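Local atomic coordinates of cellulose hydrolase (Bacillus licheniformis, PDB entry 4YZT), a protein that hydrolyses internal beta-1,4-glucosidic bonds of cellulose as a tri-modular family 5 endoglucanase, here holding cellotetraose in its catalytic module. Residues A[343-348]-A[427-432]; A[456-461]-A[519-524]; A[58-63]-A[107-112]. One frame throughout, in Å; residues are numbered along the deposited sequence.

Contact 1 (A[343-348]-A[427-432])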
loop_
_atom_site.group_PDB
_atom_site.type_symbol
_atom_site.label_atom_id
_atom_site.label_comp_id
_atom_site.label_asym_id
_atom_site.label_seq_id
_atom_site.Cartn_x
_atom_site.Cartn_y
_atom_site.Cartn_z
ATOM N N ASP A 343 0.245 17.138 10.759
ATOM C CA ASP A 343 -1.002 17.429 11.457
ATOM C C ASP A 343 -0.704 18.215 12.721
ATOM O O ASP A 343 -0.017 17.723 13.619
ATOM C CB ASP A 343 -1.745 16.142 11.810
ATOM C CG ASP A 343 -2.622 15.636 10.681
ATOM O OD1 ASP A 343 -3.189 16.456 9.924
ATOM O OD2 ASP A 343 -2.759 14.400 10.559
ATOM N N LEU A 344 -1.217 19.437 12.800
ATOM C CA LEU A 344 -1.006 20.245 13.988
ATOM C C LEU A 344 -2.260 20.234 14.869
ATOM O O LEU A 344 -3.302 20.755 14.471
ATOM C CB LEU A 344 -0.625 21.672 13.597
ATOM C CG LEU A 344 -0.414 22.631 14.764
ATOM C CD1 LEU A 344 0.708 22.088 15.639
ATOM C CD2 LEU A 344 -0.089 24.026 14.253
ATOM N N PHE A 345 -2.149 19.628 16.053
ATOM C CA PHE A 345 -3.253 19.535 17.007
ATOM C C PHE A 345 -3.193 20.652 18.052
ATOM O O PHE A 345 -2.197 20.800 18.759
ATOM C CB PHE A 345 -3.244 18.175 17.721
ATOM C CG PHE A 345 -3.601 17.012 16.838
ATOM C CD1 PHE A 345 -4.922 16.598 16.708
ATOM C CD2 PHE A 345 -2.620 16.323 16.143
ATOM C CE1 PHE A 345 -5.250 15.507 15.897
ATOM C CE2 PHE A 345 -2.945 15.242 15.333
ATOM C CZ PHE A 345 -4.254 14.833 15.216
ATOM N N ILE A 346 -4.257 21.439 18.144
ATOM C CA ILE A 346 -4.344 22.495 19.145
ATOM C C ILE A 346 -5.549 22.207 20.045
ATOM O O ILE A 346 -6.663 22.021 19.556
ATOM C CB ILE A 346 -4.464 23.899 18.478
ATOM C CG1 ILE A 346 -3.154 24.254 17.770
ATOM C CG2 ILE A 346 -4.809 24.973 19.507
ATOM C CD1 ILE A 346 -3.277 25.396 16.813
ATOM N N LYS A 347 -5.329 22.156 21.355
ATOM C CA LYS A 347 -6.419 21.820 22.257
ATOM C C LYS A 347 -7.274 23.040 22.544
ATOM O O LYS A 347 -6.756 24.143 22.745
ATOM C CB LYS A 347 -5.887 21.240 23.564
ATOM C CG LYS A 347 -6.970 20.744 24.510
ATOM C CD LYS A 347 -6.377 19.868 25.587
ATOM C CE LYS A 347 -7.443 19.341 26.533
ATOM N NZ LYS A 347 -6.846 18.497 27.596
ATOM N N LYS A 348 -8.589 22.830 22.548
ATOM C CA LYS A 348 -9.545 23.871 22.868
ATOM C C LYS A 348 -9.185 24.514 24.198
ATOM O O LYS A 348 -9.040 23.827 25.204
ATOM C CB LYS A 348 -10.960 23.285 22.927
ATOM C CG LYS A 348 -12.084 24.290 22.799
ATOM C CD LYS A 348 -13.339 23.591 22.289
ATOM C CE LYS A 348 -14.534 24.525 22.246
ATOM N NZ LYS A 348 -15.753 23.803 21.778
ATOM N N ASP A 427 -2.577 20.135 8.185
ATOM C CA ASP A 427 -3.895 20.369 8.763
ATOM C C ASP A 427 -3.745 21.038 10.120
ATOM O O ASP A 427 -2.918 20.618 10.934
ATOM C CB ASP A 427 -4.678 19.064 8.917
ATOM C CG ASP A 427 -5.239 18.542 7.607
ATOM O OD1 ASP A 427 -4.969 19.120 6.536
ATOM O OD2 ASP A 427 -5.959 17.525 7.655
ATOM N N ILE A 428 -4.517 22.097 10.345
ATOM C CA ILE A 428 -4.590 22.718 11.656
ATOM C C ILE A 428 -5.871 22.207 12.318
ATOM O O ILE A 428 -6.963 22.521 11.873
ATOM C CB ILE A 428 -4.598 24.249 11.569
ATOM C CG1 ILE A 428 -3.400 24.744 10.755
ATOM C CG2 ILE A 428 -4.646 24.855 12.975
ATOM C CD1 ILE A 428 -2.366 25.502 11.548
ATOM N N ILE A 429 -5.721 21.411 13.368
ATOM C CA ILE A 429 -6.835 20.672 13.939
ATOM C C ILE A 429 -7.152 21.115 15.360
ATOM O O ILE A 429 -6.303 21.019 16.249
ATOM C CB ILE A 429 -6.539 19.157 13.961
ATOM C CG1 ILE A 429 -6.115 18.666 12.573
ATOM C CG2 ILE A 429 -7.743 18.386 14.491
ATOM C CD1 ILE A 429 -5.615 17.217 12.562
ATOM N N LEU A 430 -8.372 21.596 15.577
ATOM C CA LEU A 430 -8.842 21.864 16.928
ATOM C C LEU A 430 -9.400 20.593 17.560
ATOM O O LEU A 430 -10.241 19.926 16.962
ATOM C CB LEU A 430 -9.920 22.953 16.917
ATOM C CG LEU A 430 -10.427 23.483 18.265
ATOM C CD1 LEU A 430 -9.313 24.212 19.008
ATOM C CD2 LEU A 430 -11.627 24.414 18.058
ATOM N N TYR A 431 -8.943 20.255 18.758
ATOM C CA TYR A 431 -9.474 19.071 19.437
ATOM C C TYR A 431 -9.802 19.361 20.883
ATOM O O TYR A 431 -9.411 20.403 21.428
ATOM C CB TYR A 431 -8.501 17.888 19.359
ATOM C CG TYR A 431 -7.402 17.891 20.402
ATOM C CD1 TYR A 431 -6.229 18.606 20.196
ATOM C CD2 TYR A 431 -7.530 17.169 21.583
ATOM C CE1 TYR A 431 -5.221 18.607 21.134
ATOM C CE2 TYR A 431 -6.525 17.169 22.534
ATOM C CZ TYR A 431 -5.370 17.883 22.298
ATOM O OH TYR A 431 -4.372 17.885 23.240
ATOM N N ASP A 432 -10.550 18.442 21.488
ATOM C CA ASP A 432 -10.890 18.512 22.900
ATOM C C ASP A 432 -10.894 17.084 23.429
ATOM O O ASP A 432 -10.792 16.138 22.639
ATOM C CB ASP A 432 -12.244 19.189 23.106
ATOM C CG ASP A 432 -12.330 19.922 24.429
ATOM O OD1 ASP A 432 -11.452 19.711 25.295
ATOM O OD2 ASP A 432 -13.273 20.715 24.596
HETATM O O HOH W 1 -4.724 16.604 25.674
HETATM O O HOH W 2 -10.634 21.856 26.935
HETATM O O HOH W 3 -15.468 21.080 23.435
#

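Contact 2 (A[456-461]-A[519-524])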
loop_
_atom_site.group_PDB
_atom_site.type_symbol
_atom_site.label_atom_id
_atom_site.label_comp_id
_atom_site.label_asym_id
_atom_site.label_seq_id
_atom_site.Cartn_x
_atom_site.Cartn_y
_atom_site.Cartn_z
ATOM N N ALA A 456 -18.744 7.097 20.277
ATOM C CA ALA A 456 -17.804 8.072 20.796
ATOM C C ALA A 456 -18.008 9.453 20.173
ATOM O O ALA A 456 -18.532 9.576 19.062
ATOM C CB ALA A 456 -16.366 7.590 20.557
ATOM N N SER A 457 -17.626 10.483 20.922
ATOM C CA SER A 457 -17.402 11.820 20.377
ATOM C C SER A 457 -15.914 12.058 20.465
ATOM O O SER A 457 -15.415 12.440 21.526
ATOM C CB SER A 457 -18.153 12.901 21.159
ATOM O OG SER A 457 -19.534 12.612 21.278
ATOM N N LEU A 458 -15.194 11.832 19.374
ATOM C CA LEU A 458 -13.730 11.908 19.428
ATOM C C LEU A 458 -13.203 13.353 19.458
ATOM O O LEU A 458 -12.033 13.597 19.776
ATOM C CB LEU A 458 -13.127 11.139 18.246
ATOM C CG LEU A 458 -13.361 9.623 18.336
ATOM C CD1 LEU A 458 -12.890 8.924 17.063
ATOM C CD2 LEU A 458 -12.665 9.022 19.557
ATOM N N ASN A 459 -14.076 14.295 19.123
ATOM C CA ASN A 459 -13.797 15.720 19.277
ATOM C C ASN A 459 -12.490 16.146 18.623
ATOM O O ASN A 459 -11.725 16.907 19.200
ATOM C CB ASN A 459 -13.777 16.103 20.761
ATOM C CG ASN A 459 -15.138 15.949 21.422
ATOM O OD1 ASN A 459 -16.173 16.051 20.764
ATOM N ND2 ASN A 459 -15.139 15.718 22.737
ATOM N N GLY A 460 -12.247 15.656 17.414
ATOM C CA GLY A 460 -11.087 16.078 16.650
ATOM C C GLY A 460 -9.925 15.110 16.708
ATOM O O GLY A 460 -8.994 15.198 15.904
ATOM N N THR A 461 -9.962 14.191 17.666
ATOM C CA THR A 461 -8.897 13.209 17.778
ATOM C C THR A 461 -9.120 12.069 16.782
ATOM O O THR A 461 -10.209 11.924 16.233
ATOM C CB THR A 461 -8.775 12.630 19.205
ATOM O OG1 THR A 461 -9.911 11.815 19.502
ATOM C CG2 THR A 461 -8.651 13.735 20.231
ATOM N N PHE A 519 -7.732 2.617 23.869
ATOM C CA PHE A 519 -7.761 3.166 22.520
ATOM C C PHE A 519 -6.860 4.394 22.475
ATOM O O PHE A 519 -7.251 5.465 22.932
ATOM C CB PHE A 519 -9.197 3.513 22.098
ATOM C CG PHE A 519 -10.064 2.306 21.880
ATOM C CD1 PHE A 519 -10.662 1.669 22.953
ATOM C CD2 PHE A 519 -10.261 1.798 20.603
ATOM C CE1 PHE A 519 -11.447 0.538 22.764
ATOM C CE2 PHE A 519 -11.043 0.680 20.401
ATOM C CZ PHE A 519 -11.641 0.043 21.491
ATOM N N GLU A 520 -5.645 4.228 21.944
ATOM C CA GLU A 520 -4.680 5.322 21.900
ATOM C C GLU A 520 -4.950 6.165 20.663
ATOM O O GLU A 520 -5.124 5.648 19.556
ATOM C CB GLU A 520 -3.240 4.793 21.914
ATOM C CG GLU A 520 -2.894 3.976 23.143
ATOM C CD GLU A 520 -1.450 3.474 23.169
ATOM O OE1 GLU A 520 -0.668 3.753 22.229
ATOM O OE2 GLU A 520 -1.095 2.788 24.149
ATOM N N LEU A 521 -5.007 7.474 20.871
ATOM C CA LEU A 521 -5.414 8.409 19.839
ATOM C C LEU A 521 -4.284 9.322 19.379
ATOM O O LEU A 521 -3.228 9.393 20.008
ATOM C CB LEU A 521 -6.584 9.261 20.355
ATOM C CG LEU A 521 -7.757 8.438 20.880
ATOM C CD1 LEU A 521 -8.720 9.287 21.724
ATOM C CD2 LEU A 521 -8.493 7.813 19.712
ATOM N N TRP A 522 -4.533 10.023 18.276
ATOM C CA TRP A 522 -3.769 11.212 17.900
ATOM C C TRP A 522 -4.560 12.427 18.392
ATOM O O TRP A 522 -5.758 12.482 18.170
ATOM C CB TRP A 522 -3.572 11.288 16.386
ATOM C CG TRP A 522 -2.849 10.102 15.751
ATOM C CD1 TRP A 522 -3.354 9.229 14.825
ATOM C CD2 TRP A 522 -1.491 9.699 15.983
ATOM N NE1 TRP A 522 -2.390 8.303 14.474
ATOM C CE2 TRP A 522 -1.244 8.572 15.172
ATOM C CE3 TRP A 522 -0.462 10.181 16.801
ATOM C CZ2 TRP A 522 -0.012 7.918 15.162
ATOM C CZ3 TRP A 522 0.760 9.528 16.790
ATOM C CH2 TRP A 522 0.972 8.409 15.974
ATOM N N PRO A 523 -3.905 13.412 19.040
ATOM C CA PRO A 523 -2.466 13.534 19.295
ATOM C C PRO A 523 -1.948 12.547 20.333
ATOM O O PRO A 523 -2.687 12.150 21.243
ATOM C CB PRO A 523 -2.323 14.967 19.807
ATOM C CG PRO A 523 -3.633 15.258 20.458
ATOM C CD PRO A 523 -4.661 14.532 19.625
ATOM N N LYS A 524 -0.680 12.177 20.170
ATOM C CA LYS A 524 0.033 11.268 21.067
ATOM C C LYS A 524 -0.199 11.607 22.528
ATOM O O LYS A 524 0.007 12.740 22.944
ATOM C CB LYS A 524 1.534 11.315 20.765
ATOM C CG LYS A 524 2.398 10.383 21.606
ATOM C CD LYS A 524 2.101 8.932 21.275
ATOM C CE LYS A 524 3.098 7.995 21.944
ATOM N NZ LYS A 524 2.723 6.573 21.720
#

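Contact 3 (A[58-63]-A[107-112])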
loop_
_atom_site.group_PDB
_atom_site.type_symbol
_atom_site.label_atom_id
_atom_site.label_comp_id
_atom_site.label_asym_id
_atom_site.label_seq_id
_atom_site.Cartn_x
_atom_site.Cartn_y
_atom_site.Cartn_z
ATOM N N HIS A 58 -13.376 4.763 -17.361
ATOM C CA HIS A 58 -12.878 6.090 -17.014
ATOM C C HIS A 58 -11.896 6.060 -15.850
ATOM O O HIS A 58 -11.164 7.024 -15.626
ATOM C CB HIS A 58 -14.036 7.058 -16.709
ATOM C CG HIS A 58 -14.823 6.719 -15.479
ATOM N ND1 HIS A 58 -16.172 6.450 -15.518
ATOM C CD2 HIS A 58 -14.459 6.636 -14.177
ATOM C CE1 HIS A 58 -16.604 6.196 -14.294
ATOM N NE2 HIS A 58 -15.584 6.295 -13.463
ATOM N N THR A 59 -11.845 4.947 -15.127
ATOM C CA THR A 59 -10.861 4.812 -14.067
ATOM C C THR A 59 -9.450 4.872 -14.662
ATOM O O THR A 59 -8.538 5.446 -14.053
ATOM C CB THR A 59 -11.093 3.513 -13.269
ATOM O OG1 THR A 59 -12.348 3.624 -12.576
ATOM C CG2 THR A 59 -9.988 3.278 -12.260
ATOM N N PHE A 60 -9.264 4.331 -15.867
ATOM C CA PHE A 60 -7.945 4.394 -16.494
ATOM C C PHE A 60 -7.593 5.814 -16.935
ATOM O O PHE A 60 -6.424 6.209 -16.904
ATOM C CB PHE A 60 -7.861 3.406 -17.659
ATOM C CG PHE A 60 -7.824 1.973 -17.201
ATOM C CD1 PHE A 60 -6.665 1.448 -16.663
ATOM C CD2 PHE A 60 -8.969 1.175 -17.244
ATOM C CE1 PHE A 60 -6.613 0.137 -16.186
ATOM C CE2 PHE A 60 -8.926 -0.148 -16.776
ATOM C CZ PHE A 60 -7.746 -0.665 -16.253
ATOM N N ASP A 61 -8.603 6.586 -17.313
ATOM C CA ASP A 61 -8.389 7.996 -17.602
ATOM C C ASP A 61 -7.971 8.739 -16.333
ATOM O O ASP A 61 -7.150 9.652 -16.389
ATOM C CB ASP A 61 -9.645 8.612 -18.200
ATOM C CG ASP A 61 -9.911 8.120 -19.606
ATOM O OD1 ASP A 61 -8.973 8.092 -20.444
ATOM O OD2 ASP A 61 -11.062 7.748 -19.861
ATOM N N ASP A 62 -8.541 8.337 -15.197
ATOM C CA ASP A 62 -8.244 8.964 -13.918
ATOM C C ASP A 62 -6.805 8.660 -13.506
ATOM O O ASP A 62 -6.104 9.517 -12.964
ATOM C CB ASP A 62 -9.224 8.484 -12.829
ATOM C CG ASP A 62 -10.643 9.041 -13.011
ATOM O OD1 ASP A 62 -10.808 10.060 -13.702
ATOM O OD2 ASP A 62 -11.601 8.453 -12.450
ATOM N N ILE A 63 -6.355 7.439 -13.776
ATOM C CA ILE A 63 -4.995 7.060 -13.407
ATOM C C ILE A 63 -4.006 7.759 -14.336
ATOM O O ILE A 63 -2.909 8.154 -13.927
ATOM C CB ILE A 63 -4.812 5.546 -13.462
ATOM C CG1 ILE A 63 -5.779 4.894 -12.467
ATOM C CG2 ILE A 63 -3.386 5.166 -13.096
ATOM C CD1 ILE A 63 -5.548 5.330 -11.009
ATOM N N ARG A 107 -4.431 3.915 -23.499
ATOM C CA ARG A 107 -4.047 5.130 -22.779
ATOM C C ARG A 107 -2.527 5.252 -22.691
ATOM O O ARG A 107 -1.999 6.056 -21.923
ATOM C CB ARG A 107 -4.687 5.152 -21.389
ATOM C CG ARG A 107 -6.084 5.724 -21.471
ATOM C CD ARG A 107 -7.111 4.951 -20.712
ATOM N NE ARG A 107 -8.433 5.514 -20.972
ATOM C CZ ARG A 107 -9.372 4.918 -21.699
ATOM N NH1 ARG A 107 -9.151 3.713 -22.226
ATOM N NH2 ARG A 107 -10.537 5.524 -21.885
ATOM N N GLU A 108 -1.852 4.447 -23.513
ATOM C CA GLU A 108 -0.398 4.442 -23.662
ATOM C C GLU A 108 0.362 3.993 -22.420
ATOM O O GLU A 108 1.580 4.158 -22.352
ATOM C CB GLU A 108 0.098 5.826 -24.089
ATOM C CG GLU A 108 -0.554 6.324 -25.344
ATOM C CD GLU A 108 0.289 6.025 -26.558
ATOM O OE1 GLU A 108 0.644 4.848 -26.763
ATOM O OE2 GLU A 108 0.610 6.990 -27.290
ATOM N N PHE A 109 -0.340 3.421 -21.441
ATOM C CA PHE A 109 0.334 2.780 -20.306
ATOM C C PHE A 109 1.232 1.623 -20.744
ATOM O O PHE A 109 0.939 0.911 -21.721
ATOM C CB PHE A 109 -0.683 2.218 -19.299
ATOM C CG PHE A 109 -1.451 3.262 -18.534
ATOM C CD1 PHE A 109 -0.795 4.160 -17.695
ATOM C CD2 PHE A 109 -2.833 3.310 -18.599
ATOM C CE1 PHE A 109 -1.513 5.111 -16.966
ATOM C CE2 PHE A 109 -3.551 4.255 -17.876
ATOM C CZ PHE A 109 -2.892 5.162 -17.062
ATOM N N TYR A 110 2.306 1.399 -20.001
ATOM C CA TYR A 110 2.916 0.080 -20.025
ATOM C C TYR A 110 2.068 -0.753 -19.075
ATOM O O TYR A 110 1.657 -0.265 -18.026
ATOM C CB TYR A 110 4.379 0.120 -19.608
ATOM C CG TYR A 110 5.275 0.608 -20.717
ATOM C CD1 TYR A 110 5.316 1.956 -21.050
ATOM C CD2 TYR A 110 6.064 -0.274 -21.444
ATOM C CE1 TYR A 110 6.123 2.421 -22.061
ATOM C CE2 TYR A 110 6.879 0.185 -22.469
ATOM C CZ TYR A 110 6.898 1.532 -22.766
ATOM O OH TYR A 110 7.696 2.001 -23.779
ATOM N N VAL A 111 1.773 -1.988 -19.455
ATOM C CA VAL A 111 0.759 -2.760 -18.751
ATOM C C VAL A 111 1.306 -4.133 -18.357
ATOM O O VAL A 111 1.892 -4.810 -19.195
ATOM C CB VAL A 111 -0.513 -2.939 -19.622
ATOM C CG1 VAL A 111 -1.573 -3.750 -18.872
ATOM C CG2 VAL A 111 -1.077 -1.575 -20.069
ATOM N N VAL A 112 1.128 -4.519 -17.084
ATOM C CA VAL A 112 1.527 -5.840 -16.607
ATOM C C VAL A 112 0.294 -6.727 -16.429
ATOM O O VAL A 112 -0.589 -6.421 -15.623
ATOM C CB VAL A 112 2.296 -5.752 -15.282
ATOM C CG1 VAL A 112 2.611 -7.158 -14.713
ATOM C CG2 VAL A 112 3.573 -4.942 -15.486
#

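Contact 1 (A[343-348]-A[427-432])
Tyr431 lays one ring face against the extended side chain of Lys347, its partner on the adjacent parallel strand. Lys347 CG makes a CH-pi contact 4.3 Å from the centroid of the Tyr431 ring, offset toward the rim, and Lys347 CB packs 3.6 Å from Tyr431 CZ. With CG of Tyr431 set between the backbone N and the carbonyl carbon (chi1 83°), the ring leans over toward strand 343-347. The ammonium group of Lys347 passes beyond the phenol to a salt bridge with Asp433.

Ile429 is held by its backbone and packs with its tip. Its N donates to Leu344 O at 2.7 Å and its O accepts from Ile346 N at 2.8 Å, so the two bonds straddle Phe345, as expected of a parallel ladder. Ile429 CD1 lies over one face of the Phe345 ring, 4.1 Å from the centroid, and the same methyl reaches Asp343 OD1 at 3.7 Å. Asp343 and Asp427 bring their carboxylates close together, and Lys280 forms salt bridges with both, which would offset the repulsion; Asp427 OD1 also takes a hydrogen bond from Gln413 NE2.

At the far end Lys348 N donates to Tyr431 O at 2.8 Å, the last rung. The Lys348 side chain crosses Asp432, with CD 3.7 Å from Asp432 OD2, but the charged ends do not meet directly: a water joins NZ to OD2, and NZ also bonds Gly406 O.

On the opposite face Leu344 and Ile428 pack against Leu398 of helix 395-401. This is the single parallel pairing in the mixed sheet of the X2 module; strand 409-418 runs antiparallel beyond 424-431, and strand 355-360 antiparallel beyond 338-347.

Contact 2 (A[456-461]-A[519-524])
This is a small, buried turn-to-strand packing contact: the loop joining strands 452-457 and 462-470 leans on the end of strand 515-522, with no hydrogen bond between the two segments. Thr461 does most of the touching. Its CB sits 3.2 Å from Trp522 O, its OG1 lies 3.6 Å from Leu521 CD1, and its CG2 meets Pro523 CD at 4.1 Å, the proline following a cis peptide bond. Behind it, Leu458 CD2 approaches Leu521 CD2 at 4.3 Å.

The loop is a type I' turn from Leu458 to Thr461. Leu458 O accepts twice from Thr461, from the backbone N at 3.0 Å and from OG1 at 2.8 Å. Chi1 of 69° turns OG1 back to that carbonyl and leaves CG2 for the proline. With a valine in place of Thr461 the hydroxyl bond is gone, and the turn would probably be held less firmly, Leu458 O keeping the backbone N as its partner within the turn.

Around the contact, Leu521 also packs on Pro434, Thr461 touches Tyr431 of strand 424-431, and Trp522 reaches Phe345 of strand 338-347 and the loop residues Thr238, Asn278 and Glu279.

Contact 3 (A[58-63]-A[107-112])
Asp61 and Arg107 carry the polar half of this contact, in a side-on, two-nitrogen salt bridge. Arg107 NE donates to Asp61 OD1 at 2.7 Å, with an N-H...O angle of 161°, and Arg107 NH2 donates to Asp61 OD2 at 3.1 Å. The pair is not coplanar: carboxylate and guanidinium planes stand 56° apart. OD1 lies close to the guanidinium plane yet is itself met from above the carboxylate plane, whereas OD2 is met on its syn side but tilted out of that plane. Arg107 has further partners, since NH2 also pairs with Glu57 and NH1 bonds the backbone O of Trp103; together these would hold the guanidinium group against rotation and probably spread its charge over two acids.

The aliphatic part of the arginine makes its own packing. A bend at chi2 (135°) carries Arg107 CD past Phe60 CB, 3.5 Å away, before NE and NH2 reach the carboxylate.

The apolar half belongs to Phe109, which turns the edge of its ring to the helix. Its CE2 lies 3.6 Å from Phe60 O, with that oxygen near the ring plane, and its CZ touches Ile63 CG2 at 4.0 Å. CE2 also comes up at the edge of the Phe60 ring, 4.4 Å from CD1. Phe109 packs in addition on Val71 of strand 70-73, and Phe60 on Val100 and Ala104 of helix 91-105.

The arrangement belongs to the (beta/alpha)8 TIM barrel of family 5 enzymes: an outer helix, 57-66, meets the loop that leads from helix 91-105 into barrel strand 110-114. That loop enters the strand at its N-terminal end, while the glycan-contacting His116 and His117 follow its C-terminal end.

In the fold
Contacts 1 and 2 adjoin each other, with centres about 11 Å apart, whereas contact 3 lies in the catalytic barrel, its centre about 39 Å from each. Contact 1 is a regular strand pairing, partly buried, with charged groups at both ends of the ladder and bridging waters at the Lys348-Asp432 end. Contact 2 is buried but small and almost wholly van der Waals. The two share an interface: Pro523 packs on Phe345 and Tyr431, and Asp432 N probably bonds Asn459 O, so the X2 module and the C-terminal module meet here. Contact 3, also buried, joins helix to loop without a backbone-to-backbone bond, combining a salt bridge with an aromatic ring set edge-on against the helix.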